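Local atomic coordinates of lectin 2 (Agrocybe aegerita, PDB entry 4TQM), a protein that probably recognises glycans bearing terminal N-acetylglucosamine, using several sugar sites spaced around the rim of a beta-propeller. Residues V75-A80 / A102-D107; Y83-N88 / D95-V100; S211-F216 / A241-C246; A249-A254 / L267-F272. The protein carries 1 engineered substitution. All blocks are in the same frame, centred on the assembly; numbering follows the deposited sequence.

Contact 1. Residues V75-A80 / A102-D107; sequences VGFGNA and ANFGYD. With NAG (2-acetamido-2-deoxy-beta-D-glucopyranose), chain B; NAG (2-acetamido-2-deoxy-beta-D-glucopyranose), chain C; GAL (beta-D-galactopyranose), chain D; NAG (2-acetamido-2-deoxy-beta-D-glucopyranose), chain E.
Gly78 and Tyr106 meet where this contact is tightest: the amide of Tyr106 donates to Gly78 O over 3.0 Å. One residue further on, Asp107 N reaches Asn79 O, also at 3.0 Å but on a more bent path, so two consecutive carbonyls of the turn are held by two consecutive amides of the loop. Gly105, with no side chain to keep the backbones apart, brings its CA to 3.1 Å from Gly78 O. Deeper in, Phe77 and Phe104 run side by side in the same direction; Phe104 O lies at the edge of the Phe77 ring, 3.5 Å from CD1, and this carbonyl is also bound by Arg118. In the fold, 102-107 belongs to the connection from the outer strand of one beta-propeller blade to the first strand, 117-121, of the next, and both phenylalanines also touch Ile131 of that next blade. The outer side is looser. Ala80 O makes a CA-H...O contact with Ala102 CA, at 3.5 Å. Asn79 CG lies beside its backbone N (chi1 -72°), which sets the amide against the exposed Asp107 carboxylate, stacked with planes 26° apart. Sugars border this side. Asn79 N points almost straight (177°) at O7 of the N-acetylglucosamine of chain B, 3.0 Å away, while His59 binds Asn79 OD1. Asn103 serves the N-acetylglucosamine of chain C: its ND2 donates to O4 at 2.7 Å, and its OD1 accepts from O3 as well as from Phe104 N.

Contact 2. Residues Y83-N88 / D95-V100; sequences YVSVNN and DPPKMV. With NAG (2-acetamido-2-deoxy-beta-D-glucopyranose), chain B.
In Met99 the first torsion sets CG opposite the backbone N (chi1 172°) and the chain stays extended until its last bend (chi3 -62°), which turns the methyl back toward Tyr83, whose ring leans out beside its own backbone N. As a result Met99 CB lies over one face of the ring, displaced toward the rim, and CE comes to 3.1 Å from Tyr83 OH. The sulfur takes an oblique position, SD being 5.4 Å from the centroid of the Tyr83 ring, a Met-aromatic contact. Tyr83 and Met99 form a non-hydrogen-bonded antiparallel pair; the hydrogen-bonded pair beside it is Val84 with Lys98, closed by Val84 N to Lys98 O at 2.8 Å and Lys98 N to Val84 O at 3.0 Å. On the face carrying Val84, its CG2 meets Val100 CG1 at 3.7 Å, the two side chains crossing at about a right angle. Toward the end of the pairing Pro97 packs against Ser85, with CB 3.3 Å from OG; that hydroxyl has its polar partner in Ala94 O. Beyond the ring, Tyr83 OH stands 3.7 Å from O5 of the N-acetylglucosamine of chain B, a van der Waals approach to a sugar whose polar groups are bound by Asn46, Gly52, Trp54 and Asn79. The arrangement is that of an antiparallel pair formed by the two outer strands of a beta-propeller blade, with an aromatic residue lining a lectin's sugar site.

Contact 3. Residues S211-F216 / A241-C246; sequences SVIDNF and ADIIGC. With NAG (2-acetamido-2-deoxy-beta-D-glucopyranose), chain F.
Phe216 meets Ile243 from a backbone in the left-handed region (phi 63°), a conformation uncommon for residues other than glycine, asparagine and aspartate, and no hydrogen bond joins the two segments. The turn is stabilised locally: Phe216 N donates to Asn215 OD1 at 2.9 Å, in the plane of the amide carbonyl and on a lone pair. The ring then drops onto strand 242-246. Ile243 CG2 sits over one face, 3.7 Å from the centroid of the Phe216 ring and 20° off its normal, a CH-pi contact in which the two side chains slide past each other in opposite directions. Near the same ring, Gly245 N lies 3.7 Å from Phe216 CE1; with no side chain on Gly245, the ring can come down close to the strand. The other branch of Ile243 is used separately. Its CG1 arm is extended (chi2 179°) and ends at CD1, which meets Ile213 CD1 tip to tip at 3.6 Å. Ile213 is in turn part of a classic beta bulge, since it and Val212 both face Val195. Asn215, which braces the turn, also holds the N-acetylglucosamine of chain F: OD1 accepts from O3 at 2.7 Å and ND2 donates to O4 at 2.9 Å, with Trp223 adding a further bond to the sugar. Phe216 also touches Phe190 and Val195 of one sheet and Trp252 and Ala254 of the next. Such an apolar seam between adjacent blades, bordered by a sugar-binding loop, is the interblade packing of a beta-propeller lectin.

Contact 4. Residues A249-A254 / L267-F272; sequences AGCWVA and LVINDF. With NAG (2-acetamido-2-deoxy-beta-D-glucopyranose), chain G; NAG (2-acetamido-2-deoxy-beta-D-glucopyranose), chain F.
Cys251 and Ile269 are joined by the first of two backbone hydrogen bonds, Cys251 N to Ile269 O at 2.9 Å; the second runs from Val268 N to Cys251 O at 3.0 Å and is nearly collinear with the carbonyl. Both bonds engage the same cysteine because Val268 and Ile269 together face it, a classic beta bulge that shifts the register by one residue. Past the bulge, Asp271 grips the N-acetylglucosamine of chain G with both carboxylate oxygens, OD1 taking a bond from O3 at 2.6 Å and OD2 one from O4 at 2.8 Å; OD1 also accepts from Phe272 N. A water that donates to both Ala249 O and Asn270 OD1 bridges the segments. Gly250, bare of a side chain, lies close against 267-272, its CA making CA-H...O contacts with Ile269 O and Asp271 O, each 3.2 Å away. The packing divides between two faces. On one, Trp252 CG lies beside the backbone N (chi1 -63°), which lays the indole across Leu267, whose CB is 3.8 Å from the centroid of the six-membered ring and 8° off its normal; the opposite face receives the N-acetylglucosamine of chain F, whose C4 stands 4.1 Å above the ring plane. On the other, Cys251 CB rests against Ile269 CB, Val253 CG2 meets Val268 CG2 at 3.6 Å, the side chains crossing at about a right angle, and Cys251 SG approaches Phe272 CB and, obliquely, its ring. This is a bulged beta hairpin at the outer edge of a propeller blade, flanked by two sugar sites of the lectin.

Overall arrangement
The four contacts fall into two pairs far apart on the propeller. Contacts 1 and 2 have centres 13 Å apart, share the sheet that runs from strand 60-64 to strand 98-101, and border the N-acetylglucosamine of chain B; Gly76 O and Tyr83 N probably bond between them at 2.9 Å. Contacts 3 and 4, with centres 12 Å apart, contribute the neighbouring strands 242-246 and 251-254 of one sheet and both touch the N-acetylglucosamine of chain F. Contacts 1 and 4 stand 39 Å apart, on opposite sides of the chain's centre. One principle recurs: Asn103, Asn215 and Asp271 each bind O3 and O4 of an N-acetylglucosamine just before a phenylalanine, consistent with equivalent sites on different blades.

Contact 1. Residues V75-A80 / A102-D107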
# COMPACT_ATOMS: atom_id res chain seq x y z
N VAL A 75 -1.13 -14.22 3.47
CA VAL A 75 -0.79 -14.03 4.87
C VAL A 75 -1.93 -13.39 5.65
O VAL A 75 -2.53 -12.42 5.18
CB VAL A 75 0.48 -13.17 5.03
CG1 VAL A 75 0.92 -13.12 6.49
CG2 VAL A 75 1.60 -13.69 4.15
N GLY A 76 -2.22 -13.93 6.82
CA GLY A 76 -3.30 -13.41 7.65
C GLY A 76 -2.95 -13.29 9.13
O GLY A 76 -2.69 -14.28 9.81
N PHE A 77 -2.95 -12.05 9.61
CA PHE A 77 -2.83 -11.76 11.03
C PHE A 77 -4.20 -11.93 11.67
O PHE A 77 -5.05 -11.03 11.61
CB PHE A 77 -2.34 -10.32 11.23
CG PHE A 77 -0.98 -10.04 10.65
CD1 PHE A 77 0.16 -10.13 11.43
CD2 PHE A 77 -0.85 -9.67 9.31
CE1 PHE A 77 1.41 -9.86 10.90
CE2 PHE A 77 0.41 -9.40 8.77
CZ PHE A 77 1.53 -9.50 9.57
N GLY A 78 -4.40 -13.11 12.27
CA GLY A 78 -5.67 -13.49 12.86
C GLY A 78 -5.65 -13.44 14.37
O GLY A 78 -4.98 -12.59 14.96
N ASN A 79 -6.38 -14.35 15.02
CA ASN A 79 -6.52 -14.30 16.47
C ASN A 79 -5.35 -14.92 17.24
O ASN A 79 -4.70 -14.24 18.04
CB ASN A 79 -7.84 -14.93 16.91
CG ASN A 79 -9.04 -14.07 16.56
OD1 ASN A 79 -8.95 -12.84 16.53
ND2 ASN A 79 -10.17 -14.71 16.27
N ALA A 80 -5.08 -16.19 17.00
CA ALA A 80 -4.06 -16.90 17.76
C ALA A 80 -2.65 -16.70 17.21
O ALA A 80 -1.67 -17.16 17.80
CB ALA A 80 -4.39 -18.38 17.86
N ALA A 102 2.90 -17.51 16.91
CA ALA A 102 1.85 -17.16 17.87
C ALA A 102 2.04 -15.74 18.42
O ALA A 102 2.20 -15.55 19.63
CB ALA A 102 1.81 -18.16 19.00
N ASN A 103 2.04 -14.76 17.52
CA ASN A 103 2.11 -13.35 17.91
C ASN A 103 1.52 -12.47 16.81
O ASN A 103 1.04 -12.99 15.80
CB ASN A 103 3.56 -12.95 18.22
CG ASN A 103 3.66 -11.83 19.25
OD1 ASN A 103 2.89 -10.88 19.22
ND2 ASN A 103 4.61 -11.96 20.17
N PHE A 104 1.54 -11.16 17.01
CA PHE A 104 0.96 -10.20 16.06
C PHE A 104 -0.52 -10.46 15.80
O PHE A 104 -1.04 -10.14 14.73
CB PHE A 104 1.74 -10.20 14.73
CG PHE A 104 3.19 -9.83 14.88
CD1 PHE A 104 3.57 -8.50 14.99
CD2 PHE A 104 4.17 -10.81 14.88
CE1 PHE A 104 4.91 -8.16 15.12
CE2 PHE A 104 5.51 -10.47 15.01
CZ PHE A 104 5.88 -9.14 15.13
N GLY A 105 -1.21 -11.04 16.79
CA GLY A 105 -2.61 -11.39 16.64
C GLY A 105 -3.52 -10.63 17.58
O GLY A 105 -3.07 -10.02 18.55
N TYR A 106 -4.82 -10.66 17.29
CA TYR A 106 -5.80 -9.98 18.13
C TYR A 106 -5.79 -10.59 19.53
O TYR A 106 -5.84 -9.87 20.53
CB TYR A 106 -7.20 -10.06 17.52
CG TYR A 106 -8.24 -9.23 18.25
CD1 TYR A 106 -8.54 -7.94 17.83
CD2 TYR A 106 -8.92 -9.73 19.36
CE1 TYR A 106 -9.48 -7.17 18.49
CE2 TYR A 106 -9.86 -8.97 20.02
CZ TYR A 106 -10.14 -7.69 19.59
OH TYR A 106 -11.08 -6.93 20.25
N ASP A 107 -5.72 -11.92 19.60
CA ASP A 107 -5.60 -12.59 20.89
C ASP A 107 -4.13 -12.71 21.30
O ASP A 107 -3.72 -12.20 22.33
CB ASP A 107 -6.27 -13.96 20.87
CG ASP A 107 -7.78 -13.87 20.82
OD1 ASP A 107 -8.32 -12.81 21.21
OD2 ASP A 107 -8.43 -14.85 20.40
C1 NAG B . -9.19 -19.62 13.68
C2 NAG B . -8.67 -18.87 12.46
C3 NAG B . -8.89 -19.68 11.19
C4 NAG B . -8.32 -21.09 11.37
C5 NAG B . -8.95 -21.73 12.60
C6 NAG B . -8.42 -23.14 12.84
C7 NAG B . -8.71 -16.49 12.85
C8 NAG B . -9.42 -15.18 12.65
N2 NAG B . -9.31 -17.57 12.35
O3 NAG B . -8.26 -19.04 10.11
O4 NAG B . -8.57 -21.87 10.23
O5 NAG B . -8.67 -20.94 13.74
O6 NAG B . -7.05 -23.06 13.15
O7 NAG B . -7.64 -16.54 13.45
C1 NAG C . 3.20 -6.85 23.65
C2 NAG C . 3.20 -6.96 22.13
C3 NAG C . 3.51 -8.40 21.74
C4 NAG C . 4.84 -8.81 22.36
C5 NAG C . 4.81 -8.60 23.88
C6 NAG C . 6.18 -8.90 24.48
C7 NAG C . 1.74 -5.32 21.07
C8 NAG C . 0.38 -5.04 20.49
N2 NAG C . 1.92 -6.53 21.59
O3 NAG C . 3.57 -8.53 20.34
O4 NAG C . 5.13 -10.17 22.08
O5 NAG C . 4.44 -7.27 24.19
O6 NAG C . 6.16 -8.65 25.86
O7 NAG C . 2.61 -4.44 21.05
C1 GAL D . -10.78 -18.50 18.08
C2 GAL D . -10.00 -18.09 16.83
C3 GAL D . -9.68 -19.33 16.01
C4 GAL D . -8.99 -20.39 16.87
C5 GAL D . -9.77 -20.62 18.16
C6 GAL D . -9.03 -21.58 19.09
O2 GAL D . -10.74 -17.17 16.06
O3 GAL D . -8.84 -18.97 14.93
O4 GAL D . -7.67 -19.97 17.17
O5 GAL D . -9.99 -19.39 18.83
O6 GAL D . -9.72 -21.68 20.32
C1 NAG E . -12.26 -15.77 22.40
C2 NAG E . -11.90 -17.25 22.47
C3 NAG E . -10.98 -17.63 21.32
C4 NAG E . -11.58 -17.20 19.99
C5 NAG E . -12.02 -15.73 20.03
C6 NAG E . -12.77 -15.37 18.76
C7 NAG E . -11.64 -18.60 24.46
C8 NAG E . -10.84 -18.89 25.70
N2 NAG E . -11.25 -17.56 23.74
O1 NAG E . -13.15 -15.43 23.44
O3 NAG E . -10.77 -19.02 21.32
O4 NAG E . -10.62 -17.38 18.98
O5 NAG E . -12.85 -15.47 21.15
O6 NAG E . -13.95 -16.13 18.68
O7 NAG E . -12.60 -19.31 24.15

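Contact 2. Residues Y83-N88 / D95-V100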
# COMPACT_ATOMS: atom_id res chain seq x y z
N TYR A 83 -1.20 -16.71 10.07
CA TYR A 83 -1.43 -17.86 9.21
C TYR A 83 -0.89 -17.60 7.81
O TYR A 83 -1.01 -16.49 7.29
CB TYR A 83 -2.92 -18.18 9.13
CG TYR A 83 -3.51 -18.65 10.43
CD1 TYR A 83 -3.72 -20.00 10.67
CD2 TYR A 83 -3.86 -17.74 11.43
CE1 TYR A 83 -4.26 -20.44 11.87
CE2 TYR A 83 -4.40 -18.17 12.62
CZ TYR A 83 -4.60 -19.52 12.84
OH TYR A 83 -5.15 -19.95 14.02
N VAL A 84 -0.31 -18.62 7.20
CA VAL A 84 0.24 -18.49 5.86
C VAL A 84 -0.20 -19.65 4.96
O VAL A 84 0.03 -20.82 5.28
CB VAL A 84 1.79 -18.45 5.88
CG1 VAL A 84 2.34 -18.31 4.46
CG2 VAL A 84 2.29 -17.30 6.76
N SER A 85 -0.86 -19.32 3.85
CA SER A 85 -1.15 -20.27 2.79
C SER A 85 -0.15 -20.04 1.65
O SER A 85 -0.28 -19.09 0.88
CB SER A 85 -2.58 -20.11 2.26
OG SER A 85 -3.52 -20.76 3.11
N VAL A 86 0.85 -20.91 1.58
CA VAL A 86 1.93 -20.78 0.61
C VAL A 86 1.42 -20.97 -0.82
O VAL A 86 0.57 -21.82 -1.08
CB VAL A 86 3.07 -21.78 0.91
CG1 VAL A 86 4.17 -21.69 -0.14
CG2 VAL A 86 3.64 -21.53 2.29
N ASN A 87 1.94 -20.15 -1.73
CA ASN A 87 1.71 -20.33 -3.15
C ASN A 87 2.48 -21.57 -3.61
O ASN A 87 3.71 -21.54 -3.70
CB ASN A 87 2.20 -19.09 -3.91
CG ASN A 87 1.77 -19.08 -5.37
OD1 ASN A 87 1.68 -20.13 -6.01
ND2 ASN A 87 1.53 -17.89 -5.90
N ASN A 88 1.76 -22.65 -3.87
CA ASN A 88 2.40 -23.91 -4.25
C ASN A 88 2.76 -23.96 -5.73
O ASN A 88 3.17 -25.00 -6.24
CB ASN A 88 1.49 -25.10 -3.93
CG ASN A 88 1.05 -25.13 -2.47
OD1 ASN A 88 -0.14 -25.22 -2.17
ND2 ASN A 88 2.02 -25.05 -1.56
N ASP A 95 -4.15 -25.20 1.51
CA ASP A 95 -5.38 -25.15 2.29
C ASP A 95 -5.47 -26.46 3.05
O ASP A 95 -5.56 -27.53 2.44
CB ASP A 95 -6.58 -24.99 1.35
CG ASP A 95 -7.86 -24.63 2.09
OD1 ASP A 95 -7.89 -24.72 3.33
OD2 ASP A 95 -8.85 -24.27 1.41
N PRO A 96 -5.46 -26.41 4.39
CA PRO A 96 -5.45 -25.22 5.27
C PRO A 96 -4.10 -24.52 5.35
O PRO A 96 -3.08 -25.10 4.96
CB PRO A 96 -5.80 -25.82 6.63
CG PRO A 96 -5.21 -27.18 6.59
CD PRO A 96 -5.43 -27.66 5.17
N PRO A 97 -4.09 -23.27 5.84
CA PRO A 97 -2.83 -22.56 6.07
C PRO A 97 -2.10 -23.11 7.29
O PRO A 97 -2.65 -23.93 8.02
CB PRO A 97 -3.28 -21.13 6.35
CG PRO A 97 -4.66 -21.28 6.90
CD PRO A 97 -5.26 -22.42 6.12
N LYS A 98 -0.86 -22.66 7.49
CA LYS A 98 -0.11 -23.00 8.70
C LYS A 98 0.06 -21.76 9.56
O LYS A 98 0.28 -20.66 9.04
CB LYS A 98 1.26 -23.57 8.33
CG LYS A 98 1.24 -25.07 8.00
CD LYS A 98 2.41 -25.47 7.10
CE LYS A 98 3.72 -24.80 7.53
NZ LYS A 98 4.15 -25.20 8.90
N MET A 99 -0.06 -21.92 10.88
CA MET A 99 0.26 -20.82 11.78
C MET A 99 1.76 -20.78 12.01
O MET A 99 2.33 -21.69 12.61
CB MET A 99 -0.45 -20.93 13.12
CG MET A 99 0.06 -19.87 14.11
SD MET A 99 -0.63 -19.99 15.76
CE MET A 99 -2.34 -19.71 15.38
N VAL A 100 2.40 -19.71 11.54
CA VAL A 100 3.85 -19.64 11.54
C VAL A 100 4.41 -18.99 12.80
O VAL A 100 5.59 -19.16 13.13
CB VAL A 100 4.37 -18.93 10.28
CG1 VAL A 100 4.00 -19.73 9.04
CG2 VAL A 100 3.81 -17.52 10.19
C1 NAG B . -9.19 -19.62 13.68
C2 NAG B . -8.67 -18.87 12.46
C3 NAG B . -8.89 -19.68 11.19
C4 NAG B . -8.32 -21.09 11.37
C5 NAG B . -8.95 -21.73 12.60
C6 NAG B . -8.42 -23.14 12.84
C7 NAG B . -8.71 -16.49 12.85
C8 NAG B . -9.42 -15.18 12.65
N2 NAG B . -9.31 -17.57 12.35
O3 NAG B . -8.26 -19.04 10.11
O4 NAG B . -8.57 -21.87 10.23
O5 NAG B . -8.67 -20.94 13.74
O6 NAG B . -7.05 -23.06 13.15
O7 NAG B . -7.64 -16.54 13.45

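Contact 3. Residues S211-F216 / A241-C246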
# COMPACT_ATOMS: atom_id res chain seq x y z
N SER A 211 14.54 13.54 13.43
CA SER A 211 13.70 14.56 12.82
C SER A 211 14.34 15.08 11.54
O SER A 211 15.45 15.61 11.57
CB SER A 211 13.49 15.72 13.79
OG SER A 211 12.83 16.81 13.16
N VAL A 212 13.66 14.92 10.41
CA VAL A 212 14.24 15.34 9.14
C VAL A 212 13.41 16.38 8.40
O VAL A 212 13.95 17.11 7.57
CB VAL A 212 14.53 14.14 8.21
CG1 VAL A 212 15.57 13.23 8.83
CG2 VAL A 212 13.26 13.36 7.90
N ILE A 213 12.10 16.44 8.67
CA ILE A 213 11.31 17.52 8.06
C ILE A 213 10.41 18.22 9.08
O ILE A 213 9.80 17.56 9.91
CB ILE A 213 10.45 17.03 6.87
CG1 ILE A 213 11.31 16.39 5.78
CG2 ILE A 213 9.65 18.18 6.26
CD1 ILE A 213 10.50 15.74 4.67
N ASP A 214 10.33 19.55 9.04
CA ASP A 214 9.40 20.27 9.90
C ASP A 214 8.16 20.69 9.11
O ASP A 214 7.86 21.88 8.97
CB ASP A 214 10.06 21.49 10.53
CG ASP A 214 11.17 21.11 11.49
OD1 ASP A 214 11.35 19.90 11.74
OD2 ASP A 214 11.85 22.03 12.00
N ASN A 215 7.45 19.69 8.59
CA ASN A 215 6.31 19.91 7.70
C ASN A 215 5.60 18.57 7.51
O ASN A 215 6.02 17.57 8.09
CB ASN A 215 6.79 20.45 6.35
CG ASN A 215 5.85 21.49 5.76
OD1 ASN A 215 4.64 21.29 5.71
ND2 ASN A 215 6.42 22.61 5.32
N PHE A 216 4.53 18.57 6.72
CA PHE A 216 3.75 17.35 6.42
C PHE A 216 3.08 16.71 7.63
O PHE A 216 2.72 15.53 7.59
CB PHE A 216 4.61 16.30 5.71
CG PHE A 216 5.05 16.69 4.33
CD1 PHE A 216 4.11 16.92 3.33
CD2 PHE A 216 6.39 16.81 4.02
CE1 PHE A 216 4.52 17.28 2.05
CE2 PHE A 216 6.80 17.17 2.75
CZ PHE A 216 5.86 17.40 1.76
N ALA A 241 13.25 7.23 -1.65
CA ALA A 241 11.90 7.74 -1.51
C ALA A 241 11.89 9.24 -1.22
O ALA A 241 12.53 9.71 -0.27
CB ALA A 241 11.16 7.00 -0.41
N ASP A 242 11.18 9.99 -2.05
CA ASP A 242 10.92 11.39 -1.76
C ASP A 242 9.59 11.46 -1.02
O ASP A 242 8.90 10.44 -0.89
CB ASP A 242 10.83 12.21 -3.05
CG ASP A 242 12.05 12.03 -3.93
OD1 ASP A 242 13.11 12.61 -3.60
OD2 ASP A 242 11.95 11.32 -4.95
N ILE A 243 9.23 12.64 -0.53
CA ILE A 243 7.95 12.77 0.16
C ILE A 243 7.04 13.71 -0.61
O ILE A 243 7.47 14.78 -1.06
CB ILE A 243 8.15 13.25 1.61
CG1 ILE A 243 8.77 12.13 2.44
CG2 ILE A 243 6.82 13.67 2.23
CD1 ILE A 243 9.02 12.50 3.88
N ILE A 244 5.78 13.31 -0.79
CA ILE A 244 4.82 14.18 -1.47
C ILE A 244 3.46 14.09 -0.80
O ILE A 244 2.97 13.01 -0.50
CB ILE A 244 4.70 13.85 -2.98
CG1 ILE A 244 3.63 14.72 -3.63
CG2 ILE A 244 4.42 12.37 -3.20
CD1 ILE A 244 3.55 14.56 -5.14
N GLY A 245 2.84 15.24 -0.54
CA GLY A 245 1.53 15.25 0.08
C GLY A 245 0.55 16.10 -0.70
O GLY A 245 0.95 17.06 -1.36
N CYS A 246 -0.72 15.74 -0.65
CA CYS A 246 -1.76 16.56 -1.26
C CYS A 246 -2.35 17.47 -0.18
O CYS A 246 -3.22 17.05 0.58
CB CYS A 246 -2.85 15.69 -1.88
SG CYS A 246 -2.23 14.49 -3.08
C1 NAG F . 0.37 25.25 3.99
C2 NAG F . 0.80 23.79 3.83
C3 NAG F . 2.19 23.60 4.43
C4 NAG F . 3.17 24.62 3.87
C5 NAG F . 2.62 26.04 3.96
C6 NAG F . 3.53 27.02 3.22
C7 NAG F . -1.04 22.20 3.75
C8 NAG F . -1.81 21.15 4.48
N2 NAG F . -0.17 22.91 4.46
O3 NAG F . 2.65 22.30 4.14
O4 NAG F . 4.39 24.55 4.58
O5 NAG F . 1.33 26.11 3.39
O6 NAG F . 2.97 28.31 3.26
O7 NAG F . -1.24 22.38 2.55

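Contact 4. Residues A249-A254 / L267-F272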
# COMPACT_ATOMS: atom_id res chain seq x y z
N ALA A 249 -3.56 23.86 -1.02
CA ALA A 249 -3.41 24.56 -2.29
C ALA A 249 -2.84 23.67 -3.40
O ALA A 249 -2.71 24.11 -4.54
CB ALA A 249 -2.56 25.81 -2.13
N GLY A 250 -2.50 22.44 -3.06
CA GLY A 250 -1.96 21.52 -4.04
C GLY A 250 -0.97 20.53 -3.47
O GLY A 250 -0.94 20.30 -2.26
N CYS A 251 -0.16 19.95 -4.35
CA CYS A 251 0.80 18.93 -3.94
C CYS A 251 2.14 19.54 -3.55
O CYS A 251 2.71 20.33 -4.30
CB CYS A 251 1.01 17.90 -5.06
SG CYS A 251 -0.49 17.02 -5.53
N TRP A 252 2.63 19.17 -2.37
CA TRP A 252 3.92 19.64 -1.88
C TRP A 252 4.91 18.49 -1.87
O TRP A 252 4.58 17.37 -1.48
CB TRP A 252 3.79 20.21 -0.47
CG TRP A 252 2.91 21.42 -0.36
CD1 TRP A 252 1.55 21.43 -0.24
CD2 TRP A 252 3.33 22.79 -0.32
NE1 TRP A 252 1.09 22.72 -0.14
CE2 TRP A 252 2.17 23.58 -0.19
CE3 TRP A 252 4.57 23.42 -0.40
CZ2 TRP A 252 2.21 24.97 -0.13
CZ3 TRP A 252 4.61 24.81 -0.34
CH2 TRP A 252 3.44 25.56 -0.21
N VAL A 253 6.14 18.78 -2.29
CA VAL A 253 7.18 17.77 -2.38
C VAL A 253 8.42 18.18 -1.60
O VAL A 253 8.85 19.34 -1.65
CB VAL A 253 7.58 17.52 -3.86
CG1 VAL A 253 8.90 16.78 -3.96
CG2 VAL A 253 6.48 16.77 -4.59
N ALA A 254 8.98 17.24 -0.84
CA ALA A 254 10.33 17.38 -0.32
C ALA A 254 11.17 16.29 -0.96
O ALA A 254 10.83 15.09 -0.89
CB ALA A 254 10.36 17.28 1.20
N LEU A 267 5.76 23.63 -3.49
CA LEU A 267 4.49 23.41 -4.16
C LEU A 267 4.73 23.15 -5.65
O LEU A 267 5.15 24.05 -6.38
CB LEU A 267 3.57 24.62 -3.98
CG LEU A 267 2.16 24.54 -4.58
CD1 LEU A 267 1.38 23.39 -3.96
CD2 LEU A 267 1.42 25.84 -4.39
N VAL A 268 4.46 21.92 -6.09
CA VAL A 268 4.81 21.50 -7.44
C VAL A 268 3.60 21.36 -8.37
O VAL A 268 3.74 21.43 -9.59
CB VAL A 268 5.58 20.17 -7.43
CG1 VAL A 268 6.92 20.35 -6.72
CG2 VAL A 268 4.75 19.09 -6.75
N ILE A 269 2.43 21.15 -7.78
CA ILE A 269 1.19 21.02 -8.55
C ILE A 269 0.10 21.83 -7.88
O ILE A 269 -0.17 21.65 -6.69
CB ILE A 269 0.72 19.56 -8.61
CG1 ILE A 269 1.79 18.68 -9.27
CG2 ILE A 269 -0.60 19.45 -9.37
CD1 ILE A 269 1.60 17.21 -9.01
N ASN A 270 -0.53 22.72 -8.63
CA ASN A 270 -1.61 23.54 -8.08
C ASN A 270 -2.96 22.85 -8.21
O ASN A 270 -3.93 23.44 -8.69
CB ASN A 270 -1.64 24.91 -8.76
CG ASN A 270 -0.33 25.66 -8.59
OD1 ASN A 270 -0.08 26.27 -7.55
ND2 ASN A 270 0.51 25.62 -9.62
N ASP A 271 -3.03 21.61 -7.75
CA ASP A 271 -4.25 20.82 -7.85
C ASP A 271 -4.17 19.61 -6.92
O ASP A 271 -3.18 19.44 -6.19
CB ASP A 271 -4.47 20.36 -9.29
CG ASP A 271 -5.94 20.31 -9.67
OD1 ASP A 271 -6.77 19.96 -8.80
OD2 ASP A 271 -6.26 20.62 -10.84
N PHE A 272 -5.22 18.78 -6.95
CA PHE A 272 -5.33 17.58 -6.11
C PHE A 272 -5.52 17.87 -4.62
O PHE A 272 -5.43 16.95 -3.80
CB PHE A 272 -4.15 16.62 -6.32
CG PHE A 272 -4.05 16.06 -7.70
CD1 PHE A 272 -4.97 15.13 -8.16
CD2 PHE A 272 -3.02 16.44 -8.54
CE1 PHE A 272 -4.87 14.60 -9.43
CE2 PHE A 272 -2.91 15.91 -9.82
CZ PHE A 272 -3.84 14.99 -10.27
C1 NAG G . -12.67 20.04 -10.51
C2 NAG G . -11.52 19.21 -9.96
C3 NAG G . -10.22 20.01 -9.99
C4 NAG G . -9.98 20.54 -11.39
C5 NAG G . -11.21 21.28 -11.92
C6 NAG G . -10.98 21.68 -13.38
C7 NAG G . -12.11 17.44 -8.43
C8 NAG G . -12.11 16.96 -7.01
N2 NAG G . -11.81 18.72 -8.63
O3 NAG G . -9.15 19.19 -9.60
O4 NAG G . -8.87 21.41 -11.41
O5 NAG G . -12.37 20.48 -11.82
O6 NAG G . -12.09 22.41 -13.85
O7 NAG G . -12.39 16.67 -9.35
C1 NAG F . 0.37 25.25 3.99
C2 NAG F . 0.80 23.79 3.83
C3 NAG F . 2.19 23.60 4.43
C4 NAG F . 3.17 24.62 3.87
C5 NAG F . 2.62 26.04 3.96
C6 NAG F . 3.53 27.02 3.22
C7 NAG F . -1.04 22.20 3.75
C8 NAG F . -1.81 21.15 4.48
N2 NAG F . -0.17 22.91 4.46
O3 NAG F . 2.65 22.30 4.14
O4 NAG F . 4.39 24.55 4.58
O5 NAG F . 1.33 26.11 3.39
O6 NAG F . 2.97 28.31 3.26
O7 NAG F . -1.24 22.38 2.55
O HOH W 1 -2.01 26.45 -5.50
O HOH W 2 -5.20 24.43 -5.87